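PDB 1DC1: type II restriction enzyme BsoBI from Geobacillus stearothermophilus, which cleaves double-stranded DNA at the degenerate sequence 5'-CYCGRG-3', cutting after the first C as a homodimer that encircles its substrate. Local coordinates for residues A136-K141 and A305-T310; K209-C214 and T262-K267; E240-I245 and K255-A260. All coordinates share one frame; numbering follows the deposited sequence.

Contact 1: residues A136-K141 and A305-T310; sequences ALAQQK and ANLTKT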
loop_
_atom_site.group_PDB
_atom_site.type_symbol
_atom_site.label_atom_id
_atom_site.label_comp_id
_atom_site.label_asym_id
_atom_site.label_seq_id
_atom_site.Cartn_x
_atom_site.Cartn_y
_atom_site.Cartn_z
ATOM N N ALA D 136 -4.904 -1.540 13.871
ATOM C CA ALA D 136 -5.701 -1.582 15.102
ATOM C C ALA D 136 -4.796 -1.622 16.323
ATOM O O ALA D 136 -5.085 -0.960 17.304
ATOM C CB ALA D 136 -6.605 -2.757 15.088
ATOM N N LEU D 137 -3.690 -2.359 16.261
ATOM C CA LEU D 137 -2.789 -2.397 17.395
ATOM C C LEU D 137 -2.193 -1.032 17.686
ATOM O O LEU D 137 -1.980 -0.703 18.860
ATOM C CB LEU D 137 -1.691 -3.420 17.176
ATOM C CG LEU D 137 -2.246 -4.853 17.225
ATOM C CD1 LEU D 137 -1.148 -5.861 16.957
ATOM C CD2 LEU D 137 -2.890 -5.105 18.572
ATOM N N ALA D 138 -1.930 -0.236 16.638
ATOM C CA ALA D 138 -1.392 1.110 16.820
ATOM C C ALA D 138 -2.439 1.958 17.551
ATOM O O ALA D 138 -2.133 2.680 18.509
ATOM C CB ALA D 138 -1.085 1.738 15.502
ATOM N N GLN D 139 -3.684 1.886 17.100
ATOM C CA GLN D 139 -4.730 2.653 17.740
ATOM C C GLN D 139 -4.789 2.223 19.207
ATOM O O GLN D 139 -4.929 3.073 20.081
ATOM C CB GLN D 139 -6.101 2.407 17.065
ATOM C CG GLN D 139 -7.355 2.803 17.893
ATOM C CD GLN D 139 -8.706 2.547 17.177
ATOM O OE1 GLN D 139 -8.772 2.447 15.954
ATOM N NE2 GLN D 139 -9.792 2.437 17.964
ATOM N N GLN D 140 -4.706 0.917 19.489
ATOM C CA GLN D 140 -4.758 0.451 20.872
ATOM C C GLN D 140 -3.623 0.990 21.747
ATOM O O GLN D 140 -3.829 1.280 22.946
ATOM C CB GLN D 140 -4.768 -1.070 20.926
ATOM C CG GLN D 140 -6.074 -1.632 20.370
ATOM C CD GLN D 140 -5.999 -3.127 20.200
ATOM O OE1 GLN D 140 -5.149 -3.783 20.795
ATOM N NE2 GLN D 140 -6.888 -3.677 19.395
ATOM N N LYS D 141 -2.439 1.127 21.147
ATOM C CA LYS D 141 -1.272 1.637 21.847
ATOM C C LYS D 141 -1.484 3.098 22.244
ATOM O O LYS D 141 -1.159 3.478 23.371
ATOM C CB LYS D 141 -0.056 1.532 20.948
ATOM C CG LYS D 141 1.172 2.081 21.623
ATOM C CD LYS D 141 2.381 1.586 20.907
ATOM C CE LYS D 141 3.625 2.141 21.552
ATOM N NZ LYS D 141 4.817 1.622 20.850
ATOM N N ALA D 305 4.529 12.920 17.114
ATOM C CA ALA D 305 5.274 12.027 17.971
ATOM C C ALA D 305 5.634 10.746 17.203
ATOM O O ALA D 305 4.909 10.338 16.300
ATOM C CB ALA D 305 4.475 11.679 19.217
ATOM N N ASN D 306 6.792 10.168 17.524
ATOM C CA ASN D 306 7.161 8.908 16.942
ATOM C C ASN D 306 6.545 7.887 17.928
ATOM O O ASN D 306 6.907 7.847 19.128
ATOM C CB ASN D 306 8.662 8.715 16.903
ATOM C CG ASN D 306 9.027 7.417 16.283
ATOM O OD1 ASN D 306 8.594 6.342 16.726
ATOM N ND2 ASN D 306 9.806 7.488 15.226
ATOM N N LEU D 307 5.605 7.080 17.417
ATOM C CA LEU D 307 4.871 6.092 18.200
ATOM C C LEU D 307 5.753 5.026 18.879
ATOM O O LEU D 307 5.326 4.420 19.854
ATOM C CB LEU D 307 3.755 5.447 17.330
ATOM C CG LEU D 307 2.720 4.486 17.983
ATOM C CD1 LEU D 307 1.737 5.238 18.891
ATOM C CD2 LEU D 307 1.933 3.740 16.893
ATOM N N THR D 308 6.972 4.796 18.405
ATOM C CA THR D 308 7.824 3.790 19.059
ATOM C C THR D 308 8.621 4.385 20.235
ATOM O O THR D 308 9.343 3.660 20.926
ATOM C CB THR D 308 8.828 3.146 18.069
ATOM O OG1 THR D 308 9.827 4.095 17.725
ATOM C CG2 THR D 308 8.102 2.671 16.794
ATOM N N LYS D 309 8.484 5.700 20.457
ATOM C CA LYS D 309 9.186 6.389 21.527
ATOM C C LYS D 309 8.229 6.866 22.604
ATOM O O LYS D 309 7.527 7.887 22.493
ATOM C CB LYS D 309 9.971 7.527 20.951
ATOM C CG LYS D 309 10.895 7.085 19.835
ATOM C CD LYS D 309 11.756 8.228 19.341
ATOM C CE LYS D 309 12.522 7.848 18.097
ATOM N NZ LYS D 309 13.797 8.612 17.998
ATOM N N THR D 310 8.216 6.064 23.653
ATOM C CA THR D 310 7.393 6.290 24.838
ATOM C C THR D 310 7.328 7.692 25.389
ATOM O O THR D 310 6.249 8.175 25.736
ATOM C CB THR D 310 7.895 5.431 25.983
ATOM O OG1 THR D 310 8.273 4.163 25.453
ATOM C CG2 THR D 310 6.839 5.278 27.047
#
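A lysine of one helix closes on the backbone of a turn: Lys141 stretches out from the helix 110-152 and gives its NZ to the carbonyl O of Leu307, at 3.0 Å. The ammonium group comes in bent rather than head-on, with a C=O...N angle of 141° and the nitrogen tilted 31° out of the carbonyl plane. Lys141 gets there with CG anti to the backbone N (chi1 179°) and every later bond extended, which carries the charge a full side-chain length from the helix. On the way its CD passes Leu307 CG at 4.1 Å, the two side chains sliding by each other in opposite directions.

Leu307 itself points at the helix. Its CD2 methyl lies 3.9 Å from Ala138 CB, one turn before Lys141, and the small alanine lets the leucine approach close to the helix surface. The same leucine thus offers a methyl to the buried part of the contact and its carbonyl to the exposed lysine.

The carbonyl is presented by a type I beta turn from Asn306 to Lys309. Asn306 OD1 accepts from Thr308 N at 2.8 Å, in the plane of the amide carbonyl, and from Thr308 OG1 at 2.8 Å, this second donor standing above that plane. Asn306 ND2 is in turn bonded to Leu17 O and Thr19 OG1, fixing the amide's rotation. The turn joins the edge strand 303-306 to the helix 310-321 and combines a type I turn with an Asx turn, with Lys309 at the N-cap position of that helix.

Contact 2: residues K209-C214 and T262-K267; sequences KNVDIC and TRIRNK. With nucleotides of chain A.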
loop_
_atom_site.group_PDB
_atom_site.type_symbol
_atom_site.label_atom_id
_atom_site.label_comp_id
_atom_site.label_asym_id
_atom_site.label_seq_id
_atom_site.Cartn_x
_atom_site.Cartn_y
_atom_site.Cartn_z
ATOM N N LYS D 209 -14.130 13.068 4.447
ATOM C CA LYS D 209 -13.078 12.046 4.468
ATOM C C LYS D 209 -13.013 11.544 5.902
ATOM O O LYS D 209 -13.460 12.219 6.848
ATOM C CB LYS D 209 -11.716 12.641 4.036
ATOM C CG LYS D 209 -11.634 13.187 2.557
ATOM C CD LYS D 209 -11.603 12.028 1.547
ATOM C CE LYS D 209 -11.833 12.458 0.075
ATOM N NZ LYS D 209 -13.304 12.707 -0.248
ATOM N N ASN D 210 -12.514 10.335 6.041
ATOM C CA ASN D 210 -12.351 9.714 7.341
ATOM C C ASN D 210 -11.071 10.270 7.956
ATOM O O ASN D 210 -10.131 10.625 7.221
ATOM C CB ASN D 210 -12.290 8.218 7.108
ATOM C CG ASN D 210 -13.612 7.660 6.677
ATOM O OD1 ASN D 210 -14.602 7.771 7.392
ATOM N ND2 ASN D 210 -13.647 7.067 5.496
ATOM N N VAL D 211 -11.040 10.369 9.284
ATOM C CA VAL D 211 -9.864 10.861 10.002
ATOM C C VAL D 211 -9.546 9.870 11.107
ATOM O O VAL D 211 -10.433 9.380 11.790
ATOM C CB VAL D 211 -10.101 12.278 10.597
ATOM C CG1 VAL D 211 -8.812 12.773 11.191
ATOM C CG2 VAL D 211 -10.526 13.296 9.452
ATOM N N ASP D 212 -8.275 9.562 11.286
ATOM C CA ASP D 212 -7.882 8.565 12.300
ATOM C C ASP D 212 -8.282 8.964 13.706
ATOM O O ASP D 212 -8.876 8.162 14.433
ATOM C CB ASP D 212 -6.360 8.349 12.303
ATOM C CG ASP D 212 -5.852 7.670 11.039
ATOM O OD1 ASP D 212 -6.631 6.970 10.314
ATOM O OD2 ASP D 212 -4.653 7.860 10.777
ATOM N N ILE D 213 -7.934 10.204 14.079
ATOM C CA ILE D 213 -8.151 10.733 15.439
ATOM C C ILE D 213 -8.896 12.052 15.385
ATOM O O ILE D 213 -8.485 12.959 14.642
ATOM C CB ILE D 213 -6.802 11.020 16.141
ATOM C CG1 ILE D 213 -5.962 9.736 16.184
ATOM C CG2 ILE D 213 -7.037 11.704 17.534
ATOM C CD1 ILE D 213 -4.557 9.977 16.544
ATOM N N CYS D 214 -9.953 12.162 16.198
ATOM C CA CYS D 214 -10.760 13.368 16.294
ATOM C C CYS D 214 -11.020 13.689 17.743
ATOM O O CYS D 214 -11.455 12.810 18.469
ATOM C CB CYS D 214 -12.091 13.160 15.578
ATOM S SG CYS D 214 -12.008 13.218 13.741
ATOM N N THR D 262 -3.891 18.289 4.674
ATOM C CA THR D 262 -4.067 19.490 3.900
ATOM C C THR D 262 -5.559 19.621 3.483
ATOM O O THR D 262 -6.126 20.713 3.500
ATOM C CB THR D 262 -3.128 19.465 2.714
ATOM O OG1 THR D 262 -1.766 19.383 3.203
ATOM C CG2 THR D 262 -3.332 20.709 1.885
ATOM N N ARG D 263 -6.208 18.520 3.136
ATOM C CA ARG D 263 -7.632 18.581 2.822
ATOM C C ARG D 263 -8.333 19.170 4.069
ATOM O O ARG D 263 -9.188 20.037 3.956
ATOM C CB ARG D 263 -8.185 17.168 2.558
ATOM C CG ARG D 263 -7.920 16.676 1.143
ATOM C CD ARG D 263 -8.218 15.184 0.965
ATOM N NE ARG D 263 -8.133 14.711 -0.440
ATOM C CZ ARG D 263 -8.387 13.446 -0.822
ATOM N NH1 ARG D 263 -8.730 12.534 0.070
ATOM N NH2 ARG D 263 -8.357 13.086 -2.101
ATOM N N ILE D 264 -7.949 18.680 5.259
ATOM C CA ILE D 264 -8.533 19.110 6.537
ATOM C C ILE D 264 -8.360 20.607 6.785
ATOM O O ILE D 264 -9.343 21.326 7.005
ATOM C CB ILE D 264 -7.929 18.323 7.739
ATOM C CG1 ILE D 264 -8.477 16.893 7.746
ATOM C CG2 ILE D 264 -8.290 19.017 9.067
ATOM C CD1 ILE D 264 -7.714 15.887 8.701
ATOM N N ARG D 265 -7.118 21.055 6.731
ATOM C CA ARG D 265 -6.771 22.447 6.929
ATOM C C ARG D 265 -7.460 23.352 5.936
ATOM O O ARG D 265 -7.943 24.419 6.322
ATOM C CB ARG D 265 -5.269 22.624 6.807
ATOM C CG ARG D 265 -4.563 22.407 8.096
ATOM C CD ARG D 265 -3.055 22.594 7.957
ATOM N NE ARG D 265 -2.420 21.829 6.882
ATOM C CZ ARG D 265 -2.048 22.339 5.711
ATOM N NH1 ARG D 265 -2.247 23.620 5.438
ATOM N NH2 ARG D 265 -1.452 21.572 4.816
ATOM N N ASN D 266 -7.511 22.925 4.675
ATOM C CA ASN D 266 -8.134 23.702 3.620
ATOM C C ASN D 266 -9.629 23.886 3.886
ATOM O O ASN D 266 -10.119 25.023 3.945
ATOM C CB ASN D 266 -7.914 23.021 2.254
ATOM C CG ASN D 266 -6.488 23.263 1.677
ATOM O OD1 ASN D 266 -5.716 24.091 2.178
ATOM N ND2 ASN D 266 -6.152 22.534 0.618
ATOM N N LYS D 267 -10.340 22.780 4.073
ATOM C CA LYS D 267 -11.766 22.844 4.302
ATOM C C LYS D 267 -12.124 23.625 5.577
ATOM O O LYS D 267 -13.041 24.468 5.584
ATOM C CB LYS D 267 -12.307 21.430 4.372
ATOM C CG LYS D 267 -12.403 20.805 3.013
ATOM C CD LYS D 267 -13.235 21.700 2.108
ATOM C CE LYS D 267 -13.492 21.036 0.783
ATOM N NZ LYS D 267 -14.928 21.189 0.402
ATOM P P DC A 5 -10.142 8.672 3.425
ATOM O OP1 DC A 5 -11.459 9.295 3.711
ATOM O OP2 DC A 5 -8.995 9.519 3.122
ATOM O "O5'" DC A 5 -9.803 7.838 4.731
ATOM C "C5'" DC A 5 -8.640 7.022 4.811
ATOM C "C4'" DC A 5 -8.950 5.767 5.589
ATOM O "O4'" DC A 5 -9.782 4.883 4.812
ATOM C "C3'" DC A 5 -7.718 4.934 5.911
ATOM O "O3'" DC A 5 -7.061 5.425 7.055
ATOM C "C2'" DC A 5 -8.291 3.551 6.115
ATOM C "C1'" DC A 5 -9.381 3.541 5.055
ATOM N N1 DC A 5 -9.008 2.901 3.769
ATOM C C2 DC A 5 -8.923 1.492 3.748
ATOM O O2 DC A 5 -9.086 0.863 4.834
ATOM N N3 DC A 5 -8.661 0.860 2.567
ATOM C C4 DC A 5 -8.483 1.581 1.443
ATOM N N4 DC A 5 -8.267 0.923 0.307
ATOM C C5 DC A 5 -8.539 3.010 1.443
ATOM C C6 DC A 5 -8.787 3.622 2.623
ATOM P P DA A 4 -14.069 9.075 -1.606
ATOM O OP1 DA A 4 -14.030 10.537 -1.205
ATOM O OP2 DA A 4 -13.616 8.659 -2.991
ATOM O "O5'" DA A 4 -13.194 8.284 -0.539
ATOM C "C5'" DA A 4 -13.443 8.429 0.862
ATOM C "C4'" DA A 4 -12.542 7.504 1.636
ATOM O "O4'" DA A 4 -12.980 6.142 1.430
ATOM C "C3'" DA A 4 -11.066 7.560 1.211
ATOM O "O3'" DA A 4 -10.188 7.507 2.322
ATOM C "C2'" DA A 4 -10.863 6.208 0.531
ATOM C "C1'" DA A 4 -11.834 5.362 1.333
ATOM N N9 DA A 4 -12.208 4.079 0.776
ATOM C C8 DA A 4 -12.467 3.776 -0.518
ATOM N N7 DA A 4 -12.620 2.501 -0.726
ATOM C C5 DA A 4 -12.487 1.927 0.535
ATOM C C6 DA A 4 -12.542 0.579 0.984
ATOM N N6 DA A 4 -12.709 -0.454 0.162
ATOM N N1 DA A 4 -12.406 0.343 2.307
ATOM C C2 DA A 4 -12.212 1.393 3.119
ATOM N N3 DA A 4 -12.136 2.696 2.813
ATOM C C4 DA A 4 -12.279 2.891 1.477
ATOM P P DT A 6 -5.513 5.145 7.253
ATOM O OP1 DT A 6 -5.187 5.847 8.490
ATOM O OP2 DT A 6 -4.693 5.352 6.013
ATOM O "O5'" DT A 6 -5.416 3.574 7.510
ATOM C "C5'" DT A 6 -5.764 3.007 8.789
ATOM C "C4'" DT A 6 -5.441 1.528 8.799
ATOM O "O4'" DT A 6 -6.249 0.810 7.836
ATOM C "C3'" DT A 6 -3.999 1.210 8.419
ATOM O "O3'" DT A 6 -3.194 1.322 9.590
ATOM C "C2'" DT A 6 -4.109 -0.223 7.937
ATOM C "C1'" DT A 6 -5.492 -0.270 7.301
ATOM N N1 DT A 6 -5.386 -0.083 5.857
ATOM C C2 DT A 6 -5.191 -1.198 5.079
ATOM O O2 DT A 6 -5.056 -2.331 5.530
ATOM N N3 DT A 6 -5.149 -0.943 3.740
ATOM C C4 DT A 6 -5.245 0.280 3.122
ATOM O O4 DT A 6 -5.247 0.328 1.904
ATOM C C5 DT A 6 -5.362 1.417 4.016
ATOM C C7 DT A 6 -5.329 2.806 3.464
ATOM C C6 DT A 6 -5.462 1.174 5.307
#
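Where strand 209-211 leads into the predicted magnesium site at Asp212, helix 247-270 packs on the strand through a lysine methylene laid on a guanidinium and one apolar pair. Lys209 lays its CE over one face of the Arg263 guanidinium, 3.1 Å from NH1. Bends at chi2 (-73°) and chi4 (-79°) carry NZ past the arginine to OP1 of DA4 of chain A, a hydrogen bond whose very short 2.5 Å deserves no weight, and Ser287 of the second subunit bonds NZ as well. Two salt bridges to the second subunit, with Glu291 and Asp251, hold the guanidinium. Replacing Lys209 by an alanine would probably leave the DA4 phosphate without this charged partner and bare the face of the arginine. Asn210 N donates to OP1 of DC5 of chain A at 2.8 Å, nearly straight at 165°. Deeper in, Val211 CG2 and Ile264 CD1 meet tip to tip at 3.9 Å. Asp212 OD1 lies 2.6 Å from OP1 of DT6 of chain A. Lys209, Asn210 and Asp212 thus meet three successive phosphates of one DNA strand, while Val211 faces the helix. Asp212, at the strand's corner beside the DNA backbone, is probably the first acidic residue of the PDDEXK nuclease site.

Contact 3: residues E240-I245 and K255-A260; sequences ELKGGI and KTANTA. With nucleotides of chain A; nucleotides of chain B.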
loop_
_atom_site.group_PDB
_atom_site.type_symbol
_atom_site.label_atom_id
_atom_site.label_comp_id
_atom_site.label_asym_id
_atom_site.label_seq_id
_atom_site.Cartn_x
_atom_site.Cartn_y
_atom_site.Cartn_z
ATOM N N GLU D 240 -3.604 12.160 12.178
ATOM C CA GLU D 240 -3.366 10.925 11.439
ATOM C C GLU D 240 -2.443 10.101 12.319
ATOM O O GLU D 240 -1.569 10.637 12.985
ATOM C CB GLU D 240 -2.692 11.206 10.088
ATOM C CG GLU D 240 -3.570 11.096 8.801
ATOM C CD GLU D 240 -5.094 11.369 8.984
ATOM O OE1 GLU D 240 -5.780 10.530 9.614
ATOM O OE2 GLU D 240 -5.619 12.405 8.474
ATOM N N LEU D 241 -2.648 8.789 12.337
ATOM C CA LEU D 241 -1.849 7.875 13.174
ATOM C C LEU D 241 -1.428 6.713 12.297
ATOM O O LEU D 241 -2.285 5.995 11.822
ATOM C CB LEU D 241 -2.705 7.361 14.359
ATOM C CG LEU D 241 -2.249 6.183 15.246
ATOM C CD1 LEU D 241 -0.925 6.526 15.923
ATOM C CD2 LEU D 241 -3.314 5.875 16.329
ATOM N N LYS D 242 -0.117 6.554 12.070
ATOM C CA LYS D 242 0.438 5.476 11.225
ATOM C C LYS D 242 1.208 4.482 12.099
ATOM O O LYS D 242 2.228 4.836 12.695
ATOM C CB LYS D 242 1.345 6.078 10.170
ATOM C CG LYS D 242 0.790 7.378 9.610
ATOM C CD LYS D 242 0.318 7.238 8.211
ATOM C CE LYS D 242 -0.791 6.276 8.113
ATOM N NZ LYS D 242 -2.064 7.039 8.068
ATOM N N GLY D 243 0.681 3.262 12.209
ATOM C CA GLY D 243 1.304 2.257 13.038
ATOM C C GLY D 243 2.236 1.328 12.285
ATOM O O GLY D 243 2.735 0.366 12.840
ATOM N N GLY D 244 2.446 1.591 11.007
ATOM C CA GLY D 244 3.330 0.731 10.253
ATOM C C GLY D 244 4.759 0.775 10.776
ATOM O O GLY D 244 5.259 1.813 11.232
ATOM N N ILE D 245 5.445 -0.354 10.703
ATOM C CA ILE D 245 6.848 -0.437 11.156
ATOM C C ILE D 245 7.827 -0.528 10.016
ATOM O O ILE D 245 9.004 -0.606 10.256
ATOM C CB ILE D 245 7.141 -1.698 12.065
ATOM C CG1 ILE D 245 6.402 -2.948 11.583
ATOM C CG2 ILE D 245 6.705 -1.371 13.485
ATOM C CD1 ILE D 245 7.098 -3.806 10.614
ATOM N N LYS D 255 3.331 10.807 2.747
ATOM C CA LYS D 255 2.861 11.599 1.585
ATOM C C LYS D 255 1.321 11.547 1.571
ATOM O O LYS D 255 0.650 12.538 1.346
ATOM C CB LYS D 255 3.389 11.006 0.281
ATOM C CG LYS D 255 4.798 11.442 -0.068
ATOM C CD LYS D 255 5.216 10.914 -1.453
ATOM C CE LYS D 255 5.372 9.405 -1.516
ATOM N NZ LYS D 255 6.785 9.029 -1.324
ATOM N N THR D 256 0.755 10.365 1.815
ATOM C CA THR D 256 -0.712 10.179 1.867
ATOM C C THR D 256 -1.355 11.037 2.979
ATOM O O THR D 256 -2.297 11.809 2.738
ATOM C CB THR D 256 -1.064 8.677 2.090
ATOM O OG1 THR D 256 -0.305 7.865 1.180
ATOM C CG2 THR D 256 -2.511 8.436 1.889
ATOM N N ALA D 257 -0.805 10.927 4.190
ATOM C CA ALA D 257 -1.289 11.654 5.374
ATOM C C ALA D 257 -1.170 13.155 5.204
ATOM O O ALA D 257 -2.043 13.896 5.647
ATOM C CB ALA D 257 -0.550 11.223 6.636
ATOM N N ASN D 258 -0.110 13.606 4.561
ATOM C CA ASN D 258 0.034 15.001 4.389
ATOM C C ASN D 258 -1.073 15.555 3.489
ATOM O O ASN D 258 -1.551 16.648 3.748
ATOM C CB ASN D 258 1.410 15.311 3.872
ATOM C CG ASN D 258 1.597 16.779 3.675
ATOM O OD1 ASN D 258 1.663 17.529 4.634
ATOM N ND2 ASN D 258 1.638 17.208 2.423
ATOM N N THR D 259 -1.514 14.823 2.465
ATOM C CA THR D 259 -2.615 15.346 1.654
ATOM C C THR D 259 -3.857 15.311 2.487
ATOM O O THR D 259 -4.659 16.242 2.435
ATOM C CB THR D 259 -2.847 14.557 0.393
ATOM O OG1 THR D 259 -1.697 14.715 -0.417
ATOM C CG2 THR D 259 -4.038 15.064 -0.382
ATOM N N ALA D 260 -4.024 14.258 3.283
ATOM C CA ALA D 260 -5.206 14.163 4.139
ATOM C C ALA D 260 -5.270 15.369 5.093
ATOM O O ALA D 260 -6.326 15.982 5.261
ATOM C CB ALA D 260 -5.197 12.872 4.930
ATOM P P DC A 7 -1.695 1.849 9.512
ATOM O OP1 DC A 7 -1.123 1.820 10.869
ATOM O OP2 DC A 7 -1.683 3.120 8.729
ATOM O "O5'" DC A 7 -0.954 0.771 8.619
ATOM C "C5'" DC A 7 -0.810 -0.599 9.056
ATOM C "C4'" DC A 7 -0.062 -1.400 8.012
ATOM O "O4'" DC A 7 -0.780 -1.449 6.741
ATOM C "C3'" DC A 7 1.356 -0.895 7.704
ATOM O "O3'" DC A 7 2.215 -2.004 7.557
ATOM C "C2'" DC A 7 1.219 -0.290 6.325
ATOM C "C1'" DC A 7 0.115 -1.114 5.686
ATOM N N1 DC A 7 -0.609 -0.359 4.646
ATOM C C2 DC A 7 -0.746 -0.930 3.350
ATOM O O2 DC A 7 -0.456 -2.140 3.179
ATOM N N3 DC A 7 -1.217 -0.159 2.329
ATOM C C4 DC A 7 -1.618 1.099 2.577
ATOM N N4 DC A 7 -2.054 1.835 1.549
ATOM C C5 DC A 7 -1.587 1.662 3.908
ATOM C C6 DC A 7 -1.083 0.909 4.892
ATOM P P DG A 8 3.766 -1.936 7.988
ATOM O OP1 DG A 8 3.866 -2.357 9.376
ATOM O OP2 DG A 8 4.409 -0.690 7.552
ATOM O "O5'" DG A 8 4.364 -3.162 7.157
ATOM C "C5'" DG A 8 3.735 -4.487 7.186
ATOM C "C4'" DG A 8 3.873 -5.147 5.832
ATOM O "O4'" DG A 8 3.136 -4.355 4.870
ATOM C "C3'" DG A 8 5.325 -5.211 5.325
ATOM O "O3'" DG A 8 5.497 -6.349 4.459
ATOM C "C2'" DG A 8 5.415 -3.979 4.437
ATOM C "C1'" DG A 8 3.998 -3.928 3.830
ATOM N N9 DG A 8 3.566 -2.610 3.359
ATOM C C8 DG A 8 3.757 -1.408 4.012
ATOM N N7 DG A 8 3.333 -0.377 3.327
ATOM C C5 DG A 8 2.807 -0.924 2.157
ATOM C C6 DG A 8 2.223 -0.283 0.995
ATOM O O6 DG A 8 2.059 0.913 0.787
ATOM N N1 DG A 8 1.840 -1.206 0.023
ATOM C C2 DG A 8 2.001 -2.575 0.129
ATOM N N2 DG A 8 1.557 -3.320 -0.888
ATOM N N3 DG A 8 2.562 -3.182 1.186
ATOM C C4 DG A 8 2.933 -2.304 2.159
ATOM P P DC B 5 9.754 8.856 -3.766
ATOM O OP1 DC B 5 11.073 9.520 -3.993
ATOM O OP2 DC B 5 8.540 9.700 -3.572
ATOM O "O5'" DC B 5 9.507 7.925 -5.027
ATOM C "C5'" DC B 5 8.342 7.105 -5.103
ATOM C "C4'" DC B 5 8.642 5.870 -5.924
ATOM O "O4'" DC B 5 9.536 5.016 -5.200
ATOM C "C3'" DC B 5 7.422 4.994 -6.193
ATOM O "O3'" DC B 5 6.746 5.449 -7.354
ATOM C "C2'" DC B 5 8.027 3.625 -6.400
ATOM C "C1'" DC B 5 9.170 3.651 -5.413
ATOM N N1 DC B 5 8.856 3.029 -4.105
ATOM C C2 DC B 5 8.855 1.626 -4.042
ATOM O O2 DC B 5 9.035 0.978 -5.105
ATOM N N3 DC B 5 8.634 1.012 -2.845
ATOM C C4 DC B 5 8.380 1.739 -1.754
ATOM N N4 DC B 5 8.141 1.076 -0.608
ATOM C C5 DC B 5 8.351 3.174 -1.788
ATOM C C6 DC B 5 8.592 3.770 -2.975
#
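Glu240 lies against the helix with its aliphatic part: CG is 3.7 Å from Ala257 CB, and the carboxylate oxygen OE2 comes within 3.6 Å of Ala260 CB, one turn further on. The chain bends at chi2 (27°) and runs along the helix, one alanine meeting its methylene and the next its carboxylate. Lys242, facing the same way, makes a looser approach, CD to Ala257 CB at 4.4 Å. Its bent chain carries NZ to a DNA phosphate in a salt bridge, with Asp212 OD2 as a long, weak ion pair. Within 255-260 the two alanine methyls do the touching; their small size lets Glu240 lie against the helix, flanked by Leu261 and Ile264, and no hydrogen bond joins the two segments.

Glu240 and Lys242 are the E and K of the PDDEXK nuclease signature, both predicted to belong to the catalytic magnesium site along with Asp212. Their strand, 235-242, is the first of a beta-alpha-beta unit whose connecting helix is 247-270, and the short segments run antiparallel at 170° with their axes 9.6 Å apart.

Where the strand ends, the chain grips DNA through its backbone. Gly243 N donates to OP1 of DC7 of chain A at 2.7 Å, and Ile245 N to OP1 of DG8 of chain A at 2.9 Å. At Gly244 a beta carbon would clash with OP2 of DG8. From the helix, Lys255 NZ reaches OP2 of DC5 of chain B at 2.9 Å, and Asp251 of the same chain forms a salt bridge with this ammonium group.

Further out, Glu240 OE1 accepts from Asp212 N, and Phe279 of strand 276-281 touches Glu240, Lys242 and Ala257. On the dimer side of the helix, Thr256 and Thr259 form hydrogen bonds with residues of the second subunit.

In the fold
Contacts 2 and 3 are buried and share helix 247-270, which covers the catalytic region and also meets the second subunit; contact 1 is only partly buried and approaches the same sheet from helix 110-152, with no other protein chain touching it. Contacts 2 and 3 are joined directly, since Asp212 OD2 probably accepts from Leu241 N at 2.7 Å. Contacts 1 and 3 meet by packing alone, Ala138 CB lying 3.5 Å from Gly243 CA, while contacts 1 and 2 do not touch. The chemistry differs accordingly: a lysine bonds a protein carbonyl in contact 1, whereas lysines and backbone amides of contacts 2 and 3 bind DNA phosphates.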